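Side-chain contacts in type IV pilus assembly protein PilF (Thermus thermophilus HB8, PDB 5OIU), which acts as an ATP-driven motor of the AAA+ class, probably working as a hexamer to power the assembly of type IV pili: residues C[37-40]-C[45-48]; C[84-87]-C[92-95]; C[124-127]-C[133-136]; C[283-288]-C[318-323]; C[295-300]-C[304-309]. One frame throughout, in Å; residues are numbered along the deposited sequence.

Contact 1: residues C[37-40]-C[45-48]; sequences QVRL and ALRP
Leu46 lies against Arg39 on the tightly packed side of this contact. The two side chains cross at about a right angle, and Leu46 CD1 sits 3.7 Å from Arg39 NH2, over one face of the guanidinium but offset toward its rim. The other methyl, Leu46 CD2, reaches the backbone at 3.6 Å from Leu40 C. An arginine suits position 39 because its flat head offers a face to leucine while its N-H groups bond elsewhere: NH1 forms a salt bridge with Glu30, and NH2 gives hydrogen bonds to the carbonyls of Pro169 and Lys171 of the second subunit. Strands 36-42 and 45-52 form a beta hairpin at one margin of the antiparallel sheet. Leu40 and Arg47 are its hydrogen-bonded pair, with Leu40 N to Arg47 O at 3.0 Å and Arg47 N to Leu40 O at 2.8 Å, while Arg39 and Pro48 form the next, non-hydrogen-bonded pair, where proline's missing N-H costs no bond to strand 36-42. The looser side belongs to Pro48 and Arg47, both exposed. The buried Gln37 borders this side, alongside the proline, with NE2 3.6 Å from Pro48 CB, while OE1 takes a weak hydrogen bond from Arg32. Its CG stands anti to the backbone N (chi1 161°), and a bend at chi2 folds the amide back to give NE2 a 3.0 Å hydrogen bond to Val38 O, approached from above the carbonyl plane. With an alanine at Gln37, Pro48 CB would probably lose its amide neighbour and Val38 O this donor. Beyond CB, the Arg47 chain departs from strand 36-42.

Contact 2: residues C[84-87]-C[92-95]; sequences RYRE and VDLR
Asp93 and Arg86 make the charged link between these strands, a salt bridge of 2.8 Å from Arg86 NH2 to Asp93 OD1, with guanidinium and carboxylate planes 26° apart. A bend at chi2 (100°) turns the arginine chain back over its own strand, where Arg84 CB lies under the centre of one guanidinium face. From there NH1 also gives a weak hydrogen bond to Val92 O, 3.0 Å away and near the guanidinium plane. Arg84 is handled differently. The Arg84 guanidinium plane stands at 86° to the Asp93 carboxylate, and no N-H points at the acid; instead a water accepts from Arg84 NE at 2.6 Å and donates to Asp93 OD2 at 2.7 Å. The same OD2 forms a salt bridge with Arg82, so a short, two-oxygen acid at position 93 can serve three arginines at once, and their positive charge probably stabilises its ionised form.

The apolar contacts involve Tyr85, Val92 and Leu94. Tyr85 CB meets Leu94 CD1 at 3.6 Å and Val92 CG1 at 4.1 Å, while helix 6-22 covers this group through Ile16 and Phe20. Branched aliphatic chains suit this buried side, and the tyrosine adds a broad ring beside them.

Backbone bonds run from Tyr85 N to Val92 O (2.9 Å) and back from Val92 N to Tyr85 O, making this the hydrogen-bonded pair beside the non-hydrogen-bonded pair Arg84 and Asp93. The arrangement is an antiparallel beta hairpin with an apolar face and a charged face, the latter beside the nucleotide site, where Arg82 lines the ATP pocket.

Contact 3: residues C[124-127]-C[133-136]; sequences LGFA and RFKE
Phe134 meets Phe126 in a face-to-face stack, with ring centroids 4.2 Å apart and planes at 23°. From CB of Phe134 the side chain leaves helix 128-138 with CG anti to the backbone N (chi1 171°), which carries the ring across to the preceding loop. CG, CD1 and CE1 each lie 3.8 Å from Phe126 CZ. On the other side of the ring, CD2 comes within 3.7 Å of Phe126 CE2, and CE2 meets that same atom at 3.6 Å. At the tip, CZ is 3.9 Å from Phe126 CE2. Phe126 CZ therefore sits over the centre of the Phe134 ring, whereas Phe134 overlaps Phe126 nearer its rim: the stack is offset. Leu124 CD1 borders the stack, in plane at the edge of the Phe126 ring and 4.4 Å from Phe134 CE2. Replacing Phe134 by an alanine would probably leave one face of Phe126 without its stacking partner and open a gap beside Leu124. The pair joins the loop before helix 128-138 to the middle of that helix; Phe126 also stacks with His332, and Phe134 packs between Ile162 of helix 155-166, which follows the P-loop, and Leu334 of strand 328-336 in the mixed sheet.

Contact 4: residues C[283-288]-C[318-323]; sequences EHCKVE and ERCGGT. With ZN (zinc ion), chain S.
A zinc ion, not any direct hydrogen bond, joins Cys285 and Cys320 across this contact. Cys285 SG binds it at 2.4 Å and Cys320 SG at 2.3 Å, and the two sulfurs stay 4.0 Å apart, with an S-Zn-S angle of about 113°. In both cysteines SG stands between the backbone N and the carbonyl carbon (chi1 58° in Cys285), which turns each sulfur inward to the metal. Cys282 also binds the ion, and Cys317 belongs to the same four-cysteine site. Each segment thus contributes to one of two CxxC pairs, a tetracysteine zinc site as in related secretion ATPases of the GspE type, with a spacing that lets both sulfurs of a pair face one ion. Behind Cys320 the chain makes a type II' turn through Gly321 and Gly322, the positive phi of Gly321 being easy without a side chain. Cys320 O takes two bonds there, from Thr323 N at 3.0 Å and from Thr323 OG1 at 2.7 Å. On the outer side, His284 and Arg319 run alongside each other. Arg319 CB lies at the imidazole edge, in its plane, and CG comes 3.5 Å from His284 ND1, so the arginine's aliphatic part does the touching.

Contact 5: residues C[295-300]-C[304-309]; sequences TLRRLG and AEIQGA
Ile306 inserts between Leu296 and Arg297, meeting each with a different atom. Its CG1 packs on Leu296 CB at 3.9 Å, and its CD1 reaches the backbone at Arg297 N, 3.9 Å away, and Arg297 CG at 4.0 Å. With CG1 anti to the carbonyl carbon (chi1 -71°) and an extended chi2 (171°), CD1 reaches the neighbouring helix. Further along, Leu296 CD1 touches Ala309 CB at 3.8 Å, a place where a small methyl lets the chain come near. Leu301, in the connection, packs on both Leu296 and Ile306. The whole is a helical hairpin of two short helices, 293-298 and 303-308, and the first ends in a Schellman motif: Gly300, with positive phi, is the C-prime residue, its N bonding to Arg297 O at 2.7 Å while Leu301 N bonds to Leu296 O. Glycine takes that backbone shape without strain. Further out, Arg297 is steadied by two acids, NE by Glu303 and NH1 by Glu294, so its charged end is held while its aliphatic part covers Ile306. Pro291 backs Leu296, and Leu375 backs Ala309. On the far side of helix 293-298, Arg298 and Leu299 pack on Pro262 and Phe263 of the second subunit.

Overall arrangement
Contacts 1 and 2 are hairpins of the same antiparallel sheet, one at each end of its strand order, with centres 19 Å apart. Both join backbone hydrogen bonds to arginine chemistry, but contact 1 meets the second subunit through Arg39, whereas contact 2 turns its charges toward the ATP site. Contact 3 is buried and purely apolar, set against the mixed sheet. Contacts 4 and 5 are only partly buried, nearest atoms about 7 Å apart: in contact 4 a metal joins the segments, while those of contact 5 rely on aliphatic packing and, like contact 1, border the second subunit. Contact 5 falls within the 29 residues separating the segments of contact 4.

Contact 1: residues C[37-40]-C[45-48]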
# COMPACT_ATOMS: atom_id res chain seq x y z
N GLN C 37 -19.42 -10.98 45.04
CA GLN C 37 -20.87 -10.91 45.09
C GLN C 37 -21.43 -11.38 43.76
O GLN C 37 -20.89 -11.07 42.69
CB GLN C 37 -21.36 -9.50 45.41
CG GLN C 37 -22.83 -9.24 45.03
CD GLN C 37 -23.80 -9.37 46.20
OE1 GLN C 37 -23.87 -8.49 47.06
NE2 GLN C 37 -24.56 -10.47 46.22
N VAL C 38 -22.51 -12.16 43.83
CA VAL C 38 -23.26 -12.61 42.66
C VAL C 38 -24.59 -11.88 42.68
O VAL C 38 -25.29 -11.89 43.69
CB VAL C 38 -23.45 -14.14 42.68
CG1 VAL C 38 -24.32 -14.62 41.52
CG2 VAL C 38 -22.11 -14.81 42.65
N ARG C 39 -24.91 -11.22 41.57
CA ARG C 39 -26.18 -10.52 41.44
C ARG C 39 -26.92 -11.05 40.22
O ARG C 39 -26.30 -11.49 39.24
CB ARG C 39 -25.97 -9.00 41.31
CG ARG C 39 -25.22 -8.34 42.49
CD ARG C 39 -24.35 -7.14 42.03
NE ARG C 39 -25.08 -5.87 42.00
CZ ARG C 39 -24.60 -4.74 41.49
NH1 ARG C 39 -23.39 -4.69 40.96
NH2 ARG C 39 -25.35 -3.63 41.51
N LEU C 40 -28.25 -11.00 40.28
CA LEU C 40 -29.13 -11.34 39.17
C LEU C 40 -29.94 -10.10 38.81
O LEU C 40 -30.47 -9.44 39.71
CB LEU C 40 -30.09 -12.49 39.54
CG LEU C 40 -29.55 -13.85 40.01
CD1 LEU C 40 -30.66 -14.88 40.26
CD2 LEU C 40 -28.53 -14.42 39.02
N ALA C 45 -34.02 -4.78 37.69
CA ALA C 45 -33.22 -4.39 38.85
C ALA C 45 -32.27 -5.51 39.25
O ALA C 45 -32.64 -6.69 39.24
CB ALA C 45 -34.11 -4.02 40.04
N LEU C 46 -31.04 -5.14 39.60
CA LEU C 46 -30.08 -6.09 40.11
C LEU C 46 -30.37 -6.38 41.57
O LEU C 46 -30.55 -5.45 42.38
CB LEU C 46 -28.65 -5.57 39.93
CG LEU C 46 -28.09 -5.73 38.51
CD1 LEU C 46 -26.81 -4.94 38.33
CD2 LEU C 46 -27.87 -7.21 38.18
N ARG C 47 -30.45 -7.66 41.91
CA ARG C 47 -30.70 -8.07 43.28
C ARG C 47 -29.57 -8.98 43.75
O ARG C 47 -28.99 -9.73 42.95
CB ARG C 47 -32.04 -8.80 43.39
CG ARG C 47 -33.21 -8.03 42.79
CD ARG C 47 -33.68 -6.92 43.71
NE ARG C 47 -34.84 -6.22 43.16
CZ ARG C 47 -35.18 -4.96 43.44
NH1 ARG C 47 -34.44 -4.23 44.28
NH2 ARG C 47 -36.27 -4.43 42.86
N PRO C 48 -29.24 -8.94 45.04
CA PRO C 48 -28.16 -9.80 45.55
C PRO C 48 -28.63 -11.24 45.68
O PRO C 48 -29.59 -11.54 46.42
CB PRO C 48 -27.83 -9.18 46.91
CG PRO C 48 -29.18 -8.58 47.36
CD PRO C 48 -29.86 -8.12 46.09

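Contact 2: residues C[84-87]-C[92-95]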
# COMPACT_ATOMS: atom_id res chain seq x y z
N ARG C 84 -23.71 -22.28 25.35
CA ARG C 84 -24.93 -23.03 25.06
C ARG C 84 -25.15 -24.04 26.18
O ARG C 84 -24.67 -25.17 26.14
CB ARG C 84 -24.84 -23.67 23.69
CG ARG C 84 -24.25 -22.71 22.71
CD ARG C 84 -24.22 -23.22 21.30
NE ARG C 84 -24.33 -22.12 20.34
CZ ARG C 84 -23.32 -21.31 20.03
NH1 ARG C 84 -22.14 -21.47 20.61
NH2 ARG C 84 -23.49 -20.34 19.13
N TYR C 85 -25.89 -23.59 27.20
CA TYR C 85 -26.12 -24.34 28.43
C TYR C 85 -27.27 -25.33 28.25
O TYR C 85 -28.41 -24.94 28.00
CB TYR C 85 -26.42 -23.37 29.56
CG TYR C 85 -26.41 -23.96 30.94
CD1 TYR C 85 -25.22 -24.12 31.63
CD2 TYR C 85 -27.58 -24.35 31.56
CE1 TYR C 85 -25.20 -24.65 32.89
CE2 TYR C 85 -27.57 -24.88 32.81
CZ TYR C 85 -26.38 -25.03 33.47
OH TYR C 85 -26.36 -25.56 34.74
N ARG C 86 -26.96 -26.62 28.39
CA ARG C 86 -27.94 -27.69 28.24
C ARG C 86 -27.75 -28.65 29.41
O ARG C 86 -26.80 -29.44 29.42
CB ARG C 86 -27.78 -28.38 26.89
CG ARG C 86 -28.44 -27.64 25.71
CD ARG C 86 -27.43 -26.83 24.91
NE ARG C 86 -28.05 -25.84 24.01
CZ ARG C 86 -28.33 -24.59 24.35
NH1 ARG C 86 -28.09 -24.15 25.57
NH2 ARG C 86 -28.87 -23.76 23.47
N GLU C 87 -28.63 -28.53 30.42
CA GLU C 87 -28.69 -29.45 31.56
C GLU C 87 -30.16 -29.79 31.79
O GLU C 87 -30.91 -28.98 32.33
CB GLU C 87 -28.08 -28.87 32.83
CG GLU C 87 -26.63 -28.42 32.71
CD GLU C 87 -25.64 -29.58 32.62
OE1 GLU C 87 -25.44 -30.30 33.63
OE2 GLU C 87 -25.06 -29.77 31.53
N VAL C 92 -30.65 -22.89 27.81
CA VAL C 92 -30.54 -21.46 27.59
C VAL C 92 -29.18 -21.13 26.99
O VAL C 92 -28.17 -21.74 27.36
CB VAL C 92 -30.79 -20.68 28.90
CG1 VAL C 92 -29.97 -21.29 30.05
CG2 VAL C 92 -30.47 -19.21 28.73
N ASP C 93 -29.17 -20.17 26.07
CA ASP C 93 -27.95 -19.59 25.51
C ASP C 93 -27.57 -18.33 26.27
O ASP C 93 -28.39 -17.41 26.40
CB ASP C 93 -28.13 -19.25 24.04
CG ASP C 93 -27.58 -20.32 23.13
OD1 ASP C 93 -27.27 -21.44 23.62
OD2 ASP C 93 -27.48 -20.02 21.91
N LEU C 94 -26.33 -18.27 26.73
CA LEU C 94 -25.83 -17.15 27.50
C LEU C 94 -24.76 -16.40 26.72
O LEU C 94 -23.81 -17.01 26.22
CB LEU C 94 -25.25 -17.64 28.83
CG LEU C 94 -26.21 -18.48 29.66
CD1 LEU C 94 -25.67 -19.86 29.93
CD2 LEU C 94 -26.48 -17.74 30.95
N ARG C 95 -24.93 -15.09 26.60
CA ARG C 95 -23.87 -14.18 26.18
C ARG C 95 -22.91 -14.00 27.36
O ARG C 95 -23.28 -13.44 28.39
CB ARG C 95 -24.47 -12.85 25.74
CG ARG C 95 -23.60 -11.94 24.88
CD ARG C 95 -22.76 -10.95 25.71
NE ARG C 95 -23.52 -10.18 26.72
CZ ARG C 95 -24.37 -9.19 26.44
NH1 ARG C 95 -24.60 -8.86 25.18
NH2 ARG C 95 -25.00 -8.55 27.42
O HOH W 1 -26.94 -22.15 20.40

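Contact 3: residues C[124-127]-C[133-136]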
# COMPACT_ATOMS: atom_id res chain seq x y z
N LEU C 124 -38.41 -11.79 7.73
CA LEU C 124 -37.10 -11.41 8.24
C LEU C 124 -36.98 -9.93 8.51
O LEU C 124 -35.91 -9.49 8.93
CB LEU C 124 -36.00 -11.81 7.26
CG LEU C 124 -35.51 -13.25 7.35
CD1 LEU C 124 -34.53 -13.50 6.21
CD2 LEU C 124 -34.87 -13.48 8.68
N GLY C 125 -38.03 -9.15 8.23
CA GLY C 125 -38.03 -7.72 8.47
C GLY C 125 -37.52 -6.83 7.35
O GLY C 125 -37.26 -5.65 7.61
N PHE C 126 -37.38 -7.34 6.12
CA PHE C 126 -36.79 -6.55 5.05
C PHE C 126 -37.72 -5.45 4.59
O PHE C 126 -38.94 -5.64 4.51
CB PHE C 126 -36.45 -7.44 3.86
CG PHE C 126 -35.14 -8.13 3.99
CD1 PHE C 126 -33.97 -7.48 3.68
CD2 PHE C 126 -35.08 -9.42 4.45
CE1 PHE C 126 -32.75 -8.11 3.81
CE2 PHE C 126 -33.87 -10.07 4.59
CZ PHE C 126 -32.70 -9.41 4.27
N ALA C 127 -37.15 -4.29 4.26
CA ALA C 127 -37.95 -3.24 3.64
C ALA C 127 -38.44 -3.72 2.28
O ALA C 127 -37.77 -4.54 1.64
CB ALA C 127 -37.14 -1.96 3.48
N ARG C 133 -34.56 -7.27 -4.14
CA ARG C 133 -33.19 -7.49 -4.57
C ARG C 133 -32.54 -8.60 -3.74
O ARG C 133 -31.68 -9.33 -4.25
CB ARG C 133 -32.41 -6.17 -4.51
CG ARG C 133 -33.18 -5.01 -5.17
CD ARG C 133 -32.30 -3.99 -5.91
NE ARG C 133 -30.96 -3.85 -5.32
CZ ARG C 133 -30.24 -2.73 -5.32
NH1 ARG C 133 -30.73 -1.62 -5.89
NH2 ARG C 133 -29.03 -2.70 -4.75
N PHE C 134 -33.03 -8.81 -2.52
CA PHE C 134 -32.50 -9.87 -1.66
C PHE C 134 -32.88 -11.25 -2.18
O PHE C 134 -32.02 -12.15 -2.27
CB PHE C 134 -33.03 -9.68 -0.24
CG PHE C 134 -32.73 -10.82 0.70
CD1 PHE C 134 -31.44 -11.05 1.13
CD2 PHE C 134 -33.75 -11.63 1.19
CE1 PHE C 134 -31.16 -12.09 2.01
CE2 PHE C 134 -33.48 -12.66 2.07
CZ PHE C 134 -32.19 -12.90 2.48
N LYS C 135 -34.17 -11.45 -2.49
CA LYS C 135 -34.63 -12.67 -3.15
C LYS C 135 -33.83 -12.94 -4.42
O LYS C 135 -33.47 -14.09 -4.73
CB LYS C 135 -36.12 -12.54 -3.51
CG LYS C 135 -37.11 -13.08 -2.51
CD LYS C 135 -38.55 -12.86 -3.01
CE LYS C 135 -38.80 -13.49 -4.38
NZ LYS C 135 -40.14 -13.14 -4.93
N GLU C 136 -33.56 -11.89 -5.17
CA GLU C 136 -32.84 -12.05 -6.42
C GLU C 136 -31.39 -12.47 -6.17
O GLU C 136 -30.85 -13.27 -6.94
CB GLU C 136 -32.95 -10.75 -7.20
CG GLU C 136 -32.07 -10.65 -8.40
CD GLU C 136 -32.31 -9.34 -9.12
OE1 GLU C 136 -33.27 -8.64 -8.72
OE2 GLU C 136 -31.54 -9.03 -10.08

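Contact 4: residues C[283-288]-C[318-323]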
# COMPACT_ATOMS: atom_id res chain seq x y z
N GLU C 283 -46.05 -2.43 21.92
CA GLU C 283 -47.22 -2.04 21.14
C GLU C 283 -48.30 -1.37 21.98
O GLU C 283 -49.17 -0.70 21.41
CB GLU C 283 -47.83 -3.27 20.46
CG GLU C 283 -47.01 -3.77 19.31
CD GLU C 283 -47.06 -2.85 18.10
OE1 GLU C 283 -47.65 -1.74 18.20
OE2 GLU C 283 -46.52 -3.25 17.05
N HIS C 284 -48.25 -1.51 23.30
CA HIS C 284 -49.34 -1.10 24.17
C HIS C 284 -49.10 0.24 24.87
O HIS C 284 -50.06 0.83 25.36
CB HIS C 284 -49.62 -2.19 25.22
CG HIS C 284 -49.94 -3.52 24.63
ND1 HIS C 284 -49.43 -4.71 25.13
CD2 HIS C 284 -50.71 -3.87 23.56
CE1 HIS C 284 -49.87 -5.72 24.40
NE2 HIS C 284 -50.65 -5.23 23.45
N CYS C 285 -47.86 0.72 24.93
CA CYS C 285 -47.60 2.08 25.39
C CYS C 285 -46.96 2.92 24.29
O CYS C 285 -46.33 3.94 24.59
CB CYS C 285 -46.70 2.07 26.62
SG CYS C 285 -45.16 1.25 26.36
N LYS C 286 -47.11 2.53 23.04
CA LYS C 286 -46.52 3.28 21.95
C LYS C 286 -47.20 4.65 21.85
O LYS C 286 -48.38 4.80 22.13
CB LYS C 286 -46.63 2.52 20.63
CG LYS C 286 -45.88 3.17 19.49
CD LYS C 286 -46.20 2.55 18.13
CE LYS C 286 -45.59 1.17 17.97
NZ LYS C 286 -45.63 0.77 16.53
N VAL C 287 -46.43 5.65 21.43
CA VAL C 287 -46.90 7.02 21.43
C VAL C 287 -46.11 7.80 20.39
O VAL C 287 -44.99 7.43 20.03
CB VAL C 287 -46.78 7.62 22.85
CG1 VAL C 287 -45.34 7.92 23.18
CG2 VAL C 287 -47.56 8.86 22.91
N GLU C 288 -46.71 8.87 19.86
CA GLU C 288 -46.05 9.68 18.86
C GLU C 288 -45.11 10.69 19.51
O GLU C 288 -45.31 11.11 20.65
CB GLU C 288 -47.06 10.42 17.98
CG GLU C 288 -47.48 9.64 16.76
CD GLU C 288 -48.33 10.43 15.78
OE1 GLU C 288 -48.41 11.67 15.93
OE2 GLU C 288 -48.91 9.79 14.86
N GLU C 318 -46.91 -2.24 31.95
CA GLU C 318 -46.81 -3.56 32.57
C GLU C 318 -46.36 -4.64 31.59
O GLU C 318 -45.64 -5.56 31.99
CB GLU C 318 -48.16 -3.94 33.19
CG GLU C 318 -48.91 -2.77 33.85
CD GLU C 318 -49.93 -2.11 32.92
OE1 GLU C 318 -50.84 -2.81 32.43
OE2 GLU C 318 -49.80 -0.89 32.67
N ARG C 319 -46.74 -4.53 30.31
CA ARG C 319 -46.48 -5.55 29.29
C ARG C 319 -45.05 -5.54 28.74
O ARG C 319 -44.72 -6.40 27.92
CB ARG C 319 -47.48 -5.41 28.13
CG ARG C 319 -48.91 -5.93 28.39
CD ARG C 319 -49.02 -7.48 28.33
NE ARG C 319 -48.39 -8.16 29.47
CZ ARG C 319 -47.60 -9.24 29.40
NH1 ARG C 319 -47.09 -9.77 30.50
NH2 ARG C 319 -47.31 -9.80 28.22
N CYS C 320 -44.19 -4.61 29.16
CA CYS C 320 -42.86 -4.49 28.57
C CYS C 320 -41.80 -4.18 29.63
O CYS C 320 -40.79 -3.53 29.32
CB CYS C 320 -42.83 -3.41 27.49
SG CYS C 320 -43.22 -1.74 28.10
N GLY C 321 -42.00 -4.64 30.86
CA GLY C 321 -41.15 -4.17 31.95
C GLY C 321 -41.41 -2.70 32.19
O GLY C 321 -42.54 -2.23 32.15
N GLY C 322 -40.35 -1.94 32.42
CA GLY C 322 -40.45 -0.50 32.29
C GLY C 322 -39.97 -0.01 30.95
O GLY C 322 -40.12 1.18 30.64
N THR C 323 -39.47 -0.92 30.11
CA THR C 323 -38.49 -0.62 29.08
C THR C 323 -39.05 0.21 27.93
O THR C 323 -38.32 1.01 27.34
CB THR C 323 -37.93 -1.93 28.53
OG1 THR C 323 -38.90 -2.52 27.67
CG2 THR C 323 -37.64 -2.91 29.67
ZN ZN S . -45.19 -1.07 27.10

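Contact 5: residues C[295-300]-C[304-309]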
# COMPACT_ATOMS: atom_id res chain seq x y z
N THR C 295 -33.26 17.18 12.27
CA THR C 295 -32.75 15.82 12.45
C THR C 295 -32.99 14.98 11.20
O THR C 295 -32.06 14.38 10.66
CB THR C 295 -33.40 15.13 13.65
OG1 THR C 295 -33.38 15.97 14.80
CG2 THR C 295 -32.66 13.85 13.95
N LEU C 296 -34.25 14.92 10.75
CA LEU C 296 -34.60 14.15 9.56
C LEU C 296 -33.87 14.65 8.33
O LEU C 296 -33.42 13.85 7.50
CB LEU C 296 -36.11 14.21 9.33
CG LEU C 296 -36.97 13.66 10.47
CD1 LEU C 296 -38.44 13.87 10.13
CD2 LEU C 296 -36.68 12.18 10.71
N ARG C 297 -33.75 15.97 8.19
CA ARG C 297 -32.99 16.56 7.09
C ARG C 297 -31.56 16.03 7.09
O ARG C 297 -31.09 15.45 6.10
CB ARG C 297 -33.01 18.08 7.20
CG ARG C 297 -33.52 18.83 5.99
CD ARG C 297 -33.60 20.33 6.26
NE ARG C 297 -34.98 20.79 6.41
CZ ARG C 297 -35.49 21.27 7.55
NH1 ARG C 297 -34.75 21.36 8.64
NH2 ARG C 297 -36.76 21.68 7.59
N ARG C 298 -30.84 16.20 8.21
CA ARG C 298 -29.46 15.74 8.26
C ARG C 298 -29.36 14.22 8.15
O ARG C 298 -28.29 13.71 7.81
CB ARG C 298 -28.73 16.23 9.52
CG ARG C 298 -29.24 17.55 10.09
CD ARG C 298 -28.45 18.80 9.60
NE ARG C 298 -27.01 18.66 9.79
CZ ARG C 298 -26.38 18.81 10.96
NH1 ARG C 298 -25.07 18.66 11.03
NH2 ARG C 298 -27.08 19.10 12.05
N LEU C 299 -30.45 13.49 8.37
CA LEU C 299 -30.48 12.06 8.10
C LEU C 299 -30.83 11.77 6.64
O LEU C 299 -31.18 10.63 6.30
CB LEU C 299 -31.45 11.36 9.05
CG LEU C 299 -30.95 11.33 10.50
CD1 LEU C 299 -32.07 11.12 11.51
CD2 LEU C 299 -29.88 10.26 10.67
N GLY C 300 -30.76 12.78 5.78
CA GLY C 300 -30.91 12.56 4.35
C GLY C 300 -32.32 12.28 3.90
O GLY C 300 -32.51 11.65 2.85
N ALA C 304 -40.23 16.57 1.16
CA ALA C 304 -41.55 15.96 1.00
C ALA C 304 -41.78 14.90 2.07
O ALA C 304 -42.79 14.92 2.78
CB ALA C 304 -41.68 15.36 -0.40
N GLU C 305 -40.82 13.97 2.22
CA GLU C 305 -40.94 12.93 3.24
C GLU C 305 -41.11 13.53 4.63
O GLU C 305 -41.89 13.02 5.44
CB GLU C 305 -39.72 12.02 3.20
CG GLU C 305 -39.95 10.67 2.53
CD GLU C 305 -38.69 10.11 1.87
OE1 GLU C 305 -38.74 8.97 1.35
OE2 GLU C 305 -37.65 10.83 1.88
N ILE C 306 -40.39 14.62 4.93
CA ILE C 306 -40.45 15.18 6.27
C ILE C 306 -41.87 15.60 6.62
O ILE C 306 -42.31 15.43 7.76
CB ILE C 306 -39.45 16.36 6.40
CG1 ILE C 306 -38.02 15.84 6.40
CG2 ILE C 306 -39.71 17.16 7.68
CD1 ILE C 306 -36.98 16.93 6.30
N GLN C 307 -42.62 16.12 5.64
CA GLN C 307 -43.93 16.72 5.91
C GLN C 307 -44.79 15.80 6.77
O GLN C 307 -45.36 16.23 7.78
CB GLN C 307 -44.64 17.05 4.59
CG GLN C 307 -45.36 18.43 4.57
CD GLN C 307 -46.86 18.37 4.92
OE1 GLN C 307 -47.61 17.50 4.44
NE2 GLN C 307 -47.32 19.32 5.75
N GLY C 308 -44.86 14.53 6.43
CA GLY C 308 -45.73 13.67 7.20
C GLY C 308 -45.05 13.02 8.39
O GLY C 308 -45.72 12.65 9.36
N ALA C 309 -43.73 12.92 8.33
CA ALA C 309 -43.01 11.95 9.16
C ALA C 309 -43.32 12.16 10.63
O ALA C 309 -43.21 13.27 11.14
CB ALA C 309 -41.52 12.06 8.92